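Local atomic coordinates of processed glycerol phosphate lipoteichoic acid synthase 2 (Bacillus subtilis, PDB entry 2W8D), a protein that belongs to the sulfatase family of the alkaline phosphatase clan and carries a magnesium ion in its metal site. Residues N61-A64 against E68-Y71; E88-M91 against Y96-A99; T191-L196 against E236-D241; I317-G322 against G332-S337. All coordinates share one frame; numbering follows the deposited sequence.

Interaction 1 (N61-A64 against E68-Y71); sequences NKLA and ETFY
With chi1 at 173°, Tyr71 holds CG anti to its amide nitrogen, which turns one ring face to the methyl group of Ala64, while the Thr69 torsion of -50° sets OG1 beside the backbone N, on the side of Leu63. The Ala64 methyl makes a CH-pi contact: CB stands 4.2 Å from the centroid of the Tyr71 ring and only 17° off its normal. It is displaced toward the rim, as the 4.0 Å approach of Ala64 CB to Tyr71 CD2 records, and Ala64 CA also leans against CB and CG of the tyrosine. After helix 58-65 the chain makes a short turn and returns as strand 70-76, which packs against the helix and belongs to the large mixed sheet of this alkaline phosphatase-like alpha/beta fold. The usual alternation along an extended chain applies: Thr69 and Tyr71 face the helix, and Phe70 between them points away. At the other end of the contact, Thr69 CB rests 3.6 Å from the carbonyl O of Leu63, and the branch of Leu63 ending in CD2 passes Thr69 OG1 at 4.0 Å. No hydrogen bond joins the two segments; the Thr69 hydroxyl is instead bonded to the Asp66 carboxylate in the intervening turn. Phe293, on the adjacent strand 292-296, stacks with the Tyr71 ring and touches both Leu63 and Ala64.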
# COMPACT_ATOMS: atom_id res chain seq x y z
N ASN A 61 -16.82 0.76 3.97
CA ASN A 61 -17.88 1.47 3.23
C ASN A 61 -18.24 2.83 3.80
O ASN A 61 -18.38 3.79 3.06
CB ASN A 61 -19.16 0.61 3.10
CG ASN A 61 -18.91 -0.69 2.40
OD1 ASN A 61 -17.83 -0.90 1.82
ND2 ASN A 61 -19.88 -1.58 2.47
N LYS A 62 -18.39 2.91 5.12
CA LYS A 62 -18.73 4.20 5.73
C LYS A 62 -17.61 5.22 5.46
O LYS A 62 -17.87 6.34 5.06
CB LYS A 62 -19.00 4.06 7.24
CG LYS A 62 -19.77 5.23 7.81
CD LYS A 62 -19.89 5.18 9.34
CE LYS A 62 -18.56 5.41 10.04
NZ LYS A 62 -18.78 5.81 11.46
N LEU A 63 -16.37 4.80 5.61
CA LEU A 63 -15.24 5.67 5.29
C LEU A 63 -15.24 6.11 3.83
O LEU A 63 -14.93 7.26 3.52
CB LEU A 63 -13.92 4.95 5.58
CG LEU A 63 -13.72 4.46 7.00
CD1 LEU A 63 -12.38 3.81 7.12
CD2 LEU A 63 -13.84 5.64 8.00
N ALA A 64 -15.55 5.16 2.95
CA ALA A 64 -15.67 5.41 1.54
C ALA A 64 -16.76 6.43 1.26
O ALA A 64 -16.64 7.17 0.29
CB ALA A 64 -15.93 4.09 0.78
N GLU A 68 -15.31 13.13 5.20
CA GLU A 68 -13.99 13.52 5.74
C GLU A 68 -12.81 12.68 5.30
O GLU A 68 -11.67 13.15 5.30
CB GLU A 68 -14.02 13.61 7.29
CG GLU A 68 -14.44 12.34 8.05
CD GLU A 68 -14.56 12.57 9.57
OE1 GLU A 68 -13.52 12.87 10.22
OE2 GLU A 68 -15.68 12.47 10.12
N THR A 69 -13.05 11.43 4.92
CA THR A 69 -11.97 10.52 4.56
C THR A 69 -11.72 10.55 3.06
O THR A 69 -12.66 10.51 2.27
CB THR A 69 -12.29 9.11 5.03
OG1 THR A 69 -12.68 9.15 6.41
CG2 THR A 69 -11.09 8.18 4.87
N PHE A 70 -10.45 10.68 2.67
CA PHE A 70 -10.05 10.56 1.27
C PHE A 70 -10.18 9.11 0.94
O PHE A 70 -9.60 8.26 1.62
CB PHE A 70 -8.58 10.89 1.02
CG PHE A 70 -8.20 12.33 1.20
CD1 PHE A 70 -8.31 13.23 0.16
CD2 PHE A 70 -7.59 12.76 2.38
CE1 PHE A 70 -7.90 14.53 0.31
CE2 PHE A 70 -7.17 14.06 2.53
CZ PHE A 70 -7.33 14.95 1.50
N TYR A 71 -10.93 8.81 -0.11
CA TYR A 71 -10.98 7.46 -0.65
C TYR A 71 -10.66 7.54 -2.14
O TYR A 71 -11.15 8.42 -2.83
CB TYR A 71 -12.37 6.84 -0.41
CG TYR A 71 -12.52 5.49 -1.10
CD1 TYR A 71 -11.69 4.43 -0.75
CD2 TYR A 71 -13.46 5.30 -2.11
CE1 TYR A 71 -11.81 3.20 -1.37
CE2 TYR A 71 -13.59 4.05 -2.77
CZ TYR A 71 -12.75 3.02 -2.38
OH TYR A 71 -12.81 1.79 -2.99

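Interaction 2 (E88-M91 against Y96-A99); sequences EFMM and YPLA
A Met-aromatic contact between Met90 and Tyr96 marks the place where the chain, on leaving helix 86-93, folds back along it. Met90 is present as selenomethionine, and its SE lies 5.2 Å from the centroid of the Tyr96 ring, 42° off the normal. The approach is therefore oblique, with CD1 of Tyr96 the nearest ring atom to SE at 4.4 Å. Closer still is Pro97, whose CD sits 3.6 Å from Met90 SE. The Met90 chain runs out extended from the helix and then bends at its last torsion (chi3 -83°), which folds CE round the proline so that CG, SE and CE all border CD. Phe89, one residue earlier, meets the backbone of the loop obliquely: its CE2 comes to 3.7 Å from the carbonyl O of Tyr96, and its CD2 to 4.3 Å from Pro97 N. With chi1 at -175° its ring extends toward this peptide.

No hydrogen bond crosses between the segments; the join is van der Waals packing, partly against a peptide group, and polar groups find partners outside it. The Tyr96 hydroxyl is bonded to Glu388 and the Tyr96 backbone N to Ser392, both on helix 380-397, while Val103 of helix 103-106 touches both Phe89 and Pro97. All four touching residues are buried, and the Met90 side chain is about 11 Å from the bound magnesium ion. A Met-aromatic contact, with closer proline packing beside it, thus joins helix 86-93 to its following loop within the alkaline phosphatase-like fold.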
# COMPACT_ATOMS: atom_id res chain seq x y z
N GLU A 88 4.98 -2.86 0.85
CA GLU A 88 5.69 -2.09 1.93
C GLU A 88 6.90 -1.34 1.37
O GLU A 88 7.18 -0.19 1.76
CB GLU A 88 6.20 -2.98 3.07
CG GLU A 88 5.15 -3.76 3.81
CD GLU A 88 5.77 -4.51 4.98
OE1 GLU A 88 6.38 -3.85 5.86
OE2 GLU A 88 5.66 -5.77 4.97
N PHE A 89 7.62 -1.97 0.47
CA PHE A 89 8.80 -1.32 -0.12
C PHE A 89 8.46 -0.02 -0.84
O PHE A 89 9.18 0.97 -0.74
CB PHE A 89 9.50 -2.26 -1.12
CG PHE A 89 10.78 -1.69 -1.67
CD1 PHE A 89 11.91 -1.61 -0.86
CD2 PHE A 89 10.86 -1.25 -3.00
CE1 PHE A 89 13.12 -1.11 -1.37
CE2 PHE A 89 12.05 -0.72 -3.51
CZ PHE A 89 13.18 -0.66 -2.69
N MSE A 90 7.36 -0.05 -1.57
CA MSE A 90 6.86 1.11 -2.29
C MSE A 90 6.33 2.22 -1.37
O MSE A 90 6.56 3.39 -1.68
CB MSE A 90 5.83 0.68 -3.32
CG MSE A 90 6.51 -0.01 -4.49
SE MSE A 90 5.26 -0.52 -5.92
CE MSE A 90 4.62 -2.18 -5.15
N MSE A 91 5.66 1.85 -0.26
CA MSE A 91 5.17 2.83 0.72
C MSE A 91 6.34 3.58 1.30
O MSE A 91 6.25 4.78 1.49
CB MSE A 91 4.40 2.20 1.90
CG MSE A 91 3.17 1.41 1.52
SE MSE A 91 1.83 2.47 0.57
CE MSE A 91 1.44 1.25 -0.91
N TYR A 96 9.95 1.10 -7.39
CA TYR A 96 9.39 -0.19 -7.76
C TYR A 96 10.21 -1.37 -7.22
O TYR A 96 11.43 -1.31 -7.10
CB TYR A 96 9.27 -0.29 -9.29
CG TYR A 96 8.22 0.63 -9.82
CD1 TYR A 96 6.90 0.20 -9.95
CD2 TYR A 96 8.54 1.94 -10.16
CE1 TYR A 96 5.91 1.07 -10.42
CE2 TYR A 96 7.58 2.80 -10.60
CZ TYR A 96 6.27 2.38 -10.75
OH TYR A 96 5.33 3.26 -11.21
N PRO A 97 9.50 -2.46 -6.88
CA PRO A 97 10.11 -3.72 -6.45
C PRO A 97 10.77 -4.40 -7.65
O PRO A 97 10.75 -3.85 -8.76
CB PRO A 97 8.91 -4.53 -6.01
CG PRO A 97 7.81 -4.05 -6.94
CD PRO A 97 8.03 -2.57 -7.01
N LEU A 98 11.36 -5.56 -7.44
CA LEU A 98 12.04 -6.25 -8.56
C LEU A 98 11.02 -6.86 -9.53
O LEU A 98 9.92 -7.22 -9.11
CB LEU A 98 12.98 -7.34 -8.03
CG LEU A 98 14.13 -6.99 -7.09
CD1 LEU A 98 14.82 -8.25 -6.62
CD2 LEU A 98 15.14 -6.19 -7.89
N ALA A 99 11.38 -6.96 -10.79
CA ALA A 99 10.58 -7.61 -11.79
C ALA A 99 10.38 -9.12 -11.53
O ALA A 99 9.33 -9.64 -11.90
CB ALA A 99 11.18 -7.39 -13.24

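Interaction 3 (T191-L196 against E236-D241); sequences TKFITL and EQFFND
Phe193 and Phe238 meet edge to face, the edge of Phe238 directed at the face of Phe193. Their planes are inclined at 53°, so the pair is a tilted version of the T-shaped stack, with ring centroids 4.8 Å apart. The pair joins helix 219-244 to strand 189-194, which runs parallel to strands 33-39 and 125-130 in the central sheet of the alkaline phosphatase-like alpha/beta fold. The two backbones stay well apart, with CA of Phe193 and CA of Phe238 10.5 Å from each other, and the rings alone span the interval. Each side chain points toward the other segment, but by different torsions: Phe238 CG is anti to its backbone N (chi1 -171°), whereas Phe193 CG is anti to the carbonyl carbon (chi1 -72°).

Both rings have further aromatic company. Phe129, on the next strand, stacks with Phe193, Phe175 of helix 171-183 stacks with Phe238, and Ile35 of strand 33-39 touches both, so strand 33-39 and helix 171-183 both contribute to the packing round the pair. Beyond the end of the strand the character changes, since Thr195 OG1 is hydrogen-bonded to the backbone of Ser38 and of Glu40, a residue of the magnesium site. Within the pair itself the contact converges on one atom: Phe238 CZ stands over the centre of the Phe193 ring, 3.7 Å from Phe193 CE2 and equally far from Phe193 CZ.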
# COMPACT_ATOMS: atom_id res chain seq x y z
N THR A 191 4.17 4.70 11.94
CA THR A 191 3.94 3.30 12.30
C THR A 191 3.24 2.52 11.21
O THR A 191 2.46 3.10 10.44
CB THR A 191 3.08 3.15 13.57
OG1 THR A 191 1.89 3.94 13.44
CG2 THR A 191 3.85 3.62 14.75
N LYS A 192 3.53 1.21 11.15
CA LYS A 192 2.97 0.32 10.15
C LYS A 192 2.33 -0.87 10.82
O LYS A 192 2.99 -1.57 11.60
CB LYS A 192 4.05 -0.21 9.19
CG LYS A 192 4.68 0.83 8.24
CD LYS A 192 6.21 0.58 8.06
CE LYS A 192 6.50 -0.84 7.63
NZ LYS A 192 5.72 -1.17 6.38
N PHE A 193 1.05 -1.10 10.51
CA PHE A 193 0.35 -2.29 10.97
C PHE A 193 0.09 -3.27 9.82
O PHE A 193 -0.65 -2.97 8.88
CB PHE A 193 -0.97 -1.88 11.63
CG PHE A 193 -0.80 -1.21 12.97
CD1 PHE A 193 -1.01 -1.91 14.13
CD2 PHE A 193 -0.42 0.13 13.06
CE1 PHE A 193 -0.84 -1.29 15.38
CE2 PHE A 193 -0.27 0.74 14.26
CZ PHE A 193 -0.48 0.05 15.44
N ILE A 194 0.75 -4.43 9.88
CA ILE A 194 0.60 -5.40 8.80
C ILE A 194 -0.35 -6.52 9.23
O ILE A 194 0.01 -7.36 10.06
CB ILE A 194 1.97 -6.01 8.35
CG1 ILE A 194 3.08 -4.94 8.28
CG2 ILE A 194 1.79 -6.86 7.01
CD1 ILE A 194 2.89 -3.84 7.23
N THR A 195 -1.57 -6.49 8.69
CA THR A 195 -2.60 -7.47 9.05
C THR A 195 -2.24 -8.80 8.41
O THR A 195 -1.46 -8.83 7.48
CB THR A 195 -4.03 -7.02 8.62
OG1 THR A 195 -4.16 -6.93 7.18
CG2 THR A 195 -4.35 -5.68 9.26
N LEU A 196 -2.85 -9.88 8.89
CA LEU A 196 -2.56 -11.27 8.52
C LEU A 196 -3.76 -12.13 8.14
O LEU A 196 -3.59 -13.11 7.39
CB LEU A 196 -1.94 -11.98 9.73
CG LEU A 196 -0.42 -11.86 9.78
CD1 LEU A 196 0.14 -12.51 11.03
CD2 LEU A 196 0.21 -12.41 8.48
N GLU A 236 -12.56 -1.43 12.32
CA GLU A 236 -13.55 -0.77 13.20
C GLU A 236 -13.08 -0.72 14.65
O GLU A 236 -13.03 0.36 15.26
CB GLU A 236 -14.94 -1.43 13.10
CG GLU A 236 -15.96 -0.90 14.15
CD GLU A 236 -17.35 -1.53 14.05
OE1 GLU A 236 -17.51 -2.66 13.54
OE2 GLU A 236 -18.31 -0.90 14.54
N GLN A 237 -12.71 -1.87 15.21
CA GLN A 237 -12.21 -1.90 16.60
C GLN A 237 -10.97 -1.01 16.74
O GLN A 237 -10.92 -0.15 17.60
CB GLN A 237 -11.96 -3.34 17.08
CG GLN A 237 -11.09 -3.48 18.33
CD GLN A 237 -10.11 -4.64 18.23
OE1 GLN A 237 -10.51 -5.77 17.94
NE2 GLN A 237 -8.81 -4.38 18.48
N PHE A 238 -9.98 -1.19 15.88
CA PHE A 238 -8.79 -0.33 15.86
C PHE A 238 -9.12 1.18 15.88
O PHE A 238 -8.56 1.94 16.69
CB PHE A 238 -7.92 -0.67 14.66
CG PHE A 238 -6.57 -0.01 14.64
CD1 PHE A 238 -5.73 -0.01 15.78
CD2 PHE A 238 -6.08 0.54 13.46
CE1 PHE A 238 -4.44 0.57 15.74
CE2 PHE A 238 -4.77 1.12 13.40
CZ PHE A 238 -3.94 1.13 14.55
N PHE A 239 -10.03 1.60 15.00
CA PHE A 239 -10.51 2.98 14.98
C PHE A 239 -11.20 3.39 16.28
O PHE A 239 -10.93 4.47 16.79
CB PHE A 239 -11.48 3.20 13.81
CG PHE A 239 -10.82 3.66 12.54
CD1 PHE A 239 -9.76 2.98 11.99
CD2 PHE A 239 -11.28 4.79 11.88
CE1 PHE A 239 -9.18 3.40 10.81
CE2 PHE A 239 -10.69 5.21 10.70
CZ PHE A 239 -9.68 4.53 10.16
N ASN A 240 -12.09 2.56 16.83
CA ASN A 240 -12.72 2.88 18.12
C ASN A 240 -11.65 3.14 19.18
O ASN A 240 -11.69 4.14 19.87
CB ASN A 240 -13.67 1.78 18.62
CG ASN A 240 -14.93 1.66 17.78
OD1 ASN A 240 -15.49 2.65 17.28
ND2 ASN A 240 -15.39 0.43 17.61
N ASP A 241 -10.68 2.24 19.27
CA ASP A 241 -9.57 2.38 20.24
C ASP A 241 -8.66 3.58 19.96
O ASP A 241 -8.21 4.23 20.88
CB ASP A 241 -8.76 1.08 20.37
CG ASP A 241 -9.54 -0.04 21.06
OD1 ASP A 241 -10.58 0.23 21.69
OD2 ASP A 241 -9.10 -1.21 20.99

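Interaction 4 (I317-G322 against G332-S337); sequences ILHLLG and GSDILS
Helix 313-320, which brings His319 and Leu320 to Asp334 and Leu336, closes in a Schellman motif, with Gly322 at positive phi and its N bonded 2.9 Å back to the carbonyl O of His319; the facing loop forms a type I beta turn from Asp334 to Ser337. Leu320 also touches Ile294 of strand 292-296, which places the helix against the large sheet of the alkaline phosphatase-like fold. Helix and loop are linked by a His-carboxylate hydrogen bond. His319 ND1 donates to Asp334 OD2 over 2.6 Å, nearly straight at 167°. The acceptor lies in the plane of the imidazole, at its edge; ND1 meets OD2 from above the carboxylate plane, and ring and carboxylate planes are 68° apart.

Asp334 holds CG anti to its own N (chi1 174°), which carries the carboxylate out to the helix. Its second oxygen works within the loop: Leu336 N is bonded to Asp334 OD1 at 2.8 Å, an Asx turn, and OD1 too is met from above the carboxylate plane. Bonds to both oxygens limit the rotation of the group. Both ring nitrogens of His319 are engaged, NE2 with Thr325 OG1. The nearby carboxylate would be expected to favour a protonated imidazole. Beside this polar link, helix and loop share a looser apolar contact, Leu320 CD2 to Leu336 CD1 at 4.3 Å.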
# COMPACT_ATOMS: atom_id res chain seq x y z
N ILE A 317 1.60 11.59 1.24
CA ILE A 317 1.69 11.66 2.68
C ILE A 317 2.70 12.68 3.13
O ILE A 317 2.42 13.48 4.01
CB ILE A 317 2.06 10.31 3.27
CG1 ILE A 317 1.00 9.27 2.87
CG2 ILE A 317 2.24 10.39 4.79
CD1 ILE A 317 -0.43 9.75 3.09
N LEU A 318 3.88 12.65 2.53
CA LEU A 318 4.93 13.60 2.87
C LEU A 318 4.45 15.03 2.63
O LEU A 318 4.63 15.89 3.49
CB LEU A 318 6.20 13.29 2.07
CG LEU A 318 7.47 12.79 2.76
CD1 LEU A 318 7.34 12.39 4.25
CD2 LEU A 318 8.11 11.71 1.94
N HIS A 319 3.81 15.25 1.49
CA HIS A 319 3.23 16.55 1.16
C HIS A 319 2.21 17.00 2.18
O HIS A 319 2.28 18.14 2.63
CB HIS A 319 2.67 16.58 -0.28
CG HIS A 319 3.75 16.57 -1.32
ND1 HIS A 319 3.50 16.48 -2.67
CD2 HIS A 319 5.11 16.61 -1.20
CE1 HIS A 319 4.64 16.48 -3.34
NE2 HIS A 319 5.63 16.56 -2.47
N LEU A 320 1.32 16.10 2.59
CA LEU A 320 0.35 16.41 3.65
C LEU A 320 1.07 16.87 4.93
O LEU A 320 0.58 17.77 5.63
CB LEU A 320 -0.56 15.21 3.94
CG LEU A 320 -1.78 14.99 3.03
CD1 LEU A 320 -2.34 13.58 3.20
CD2 LEU A 320 -2.88 16.01 3.27
N LEU A 321 2.24 16.30 5.20
CA LEU A 321 3.02 16.65 6.40
C LEU A 321 3.88 17.88 6.23
O LEU A 321 4.61 18.29 7.13
CB LEU A 321 3.90 15.47 6.82
CG LEU A 321 3.25 14.18 7.30
CD1 LEU A 321 4.33 13.10 7.37
CD2 LEU A 321 2.63 14.38 8.67
N GLY A 322 3.81 18.49 5.05
CA GLY A 322 4.57 19.71 4.82
C GLY A 322 6.02 19.45 4.44
O GLY A 322 6.84 20.34 4.51
N GLY A 332 7.15 7.98 -7.66
CA GLY A 332 5.71 8.30 -7.60
C GLY A 332 5.35 9.78 -7.66
O GLY A 332 6.18 10.66 -7.56
N SER A 333 4.07 10.03 -7.83
CA SER A 333 3.60 11.38 -8.02
C SER A 333 2.48 11.61 -7.00
O SER A 333 1.58 10.82 -6.92
CB SER A 333 3.10 11.51 -9.47
OG SER A 333 2.33 12.69 -9.64
N ASP A 334 2.62 12.65 -6.19
CA ASP A 334 1.59 13.07 -5.23
C ASP A 334 0.21 13.07 -5.90
O ASP A 334 -0.02 13.80 -6.86
CB ASP A 334 1.94 14.46 -4.69
CG ASP A 334 0.86 15.07 -3.79
OD1 ASP A 334 -0.14 14.42 -3.44
OD2 ASP A 334 1.00 16.23 -3.42
N ILE A 335 -0.70 12.26 -5.38
CA ILE A 335 -2.03 12.14 -5.95
C ILE A 335 -2.80 13.45 -5.84
O ILE A 335 -3.58 13.77 -6.72
CB ILE A 335 -2.83 10.95 -5.33
CG1 ILE A 335 -1.98 9.69 -5.34
CG2 ILE A 335 -4.11 10.66 -6.14
CD1 ILE A 335 -2.52 8.54 -4.46
N LEU A 336 -2.56 14.22 -4.78
CA LEU A 336 -3.31 15.47 -4.60
C LEU A 336 -2.77 16.61 -5.45
O LEU A 336 -3.37 17.66 -5.50
CB LEU A 336 -3.39 15.88 -3.11
CG LEU A 336 -4.02 14.76 -2.27
CD1 LEU A 336 -4.05 15.12 -0.78
CD2 LEU A 336 -5.41 14.40 -2.82
N SER A 337 -1.64 16.40 -6.10
CA SER A 337 -1.05 17.41 -6.97
C SER A 337 -1.88 17.66 -8.23
O SER A 337 -2.38 16.71 -8.85
CB SER A 337 0.36 17.00 -7.39
OG SER A 337 0.86 17.88 -8.38

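In the fold
All four contacts are buried, and their chemistry varies with what they join. Interactions 1 and 3 both pack a helix on the large sheet through aromatic faces, and they touch where Leu63 of helix 58-65 meets Phe239 of helix 219-244. Interactions 2 and 4 each bind a helix to a later loop, one by selenium, proline and ring contacts, the other by a histidine-carboxylate hydrogen bond, the only one to cross any of the four. Phe70 and Leu336 pack together between interactions 1 and 4. Interactions 2 and 3 are linked by a salt bridge from Glu88 to Lys192. The centre of interaction 2 is nearest the centre of the chain, about 10 Å away.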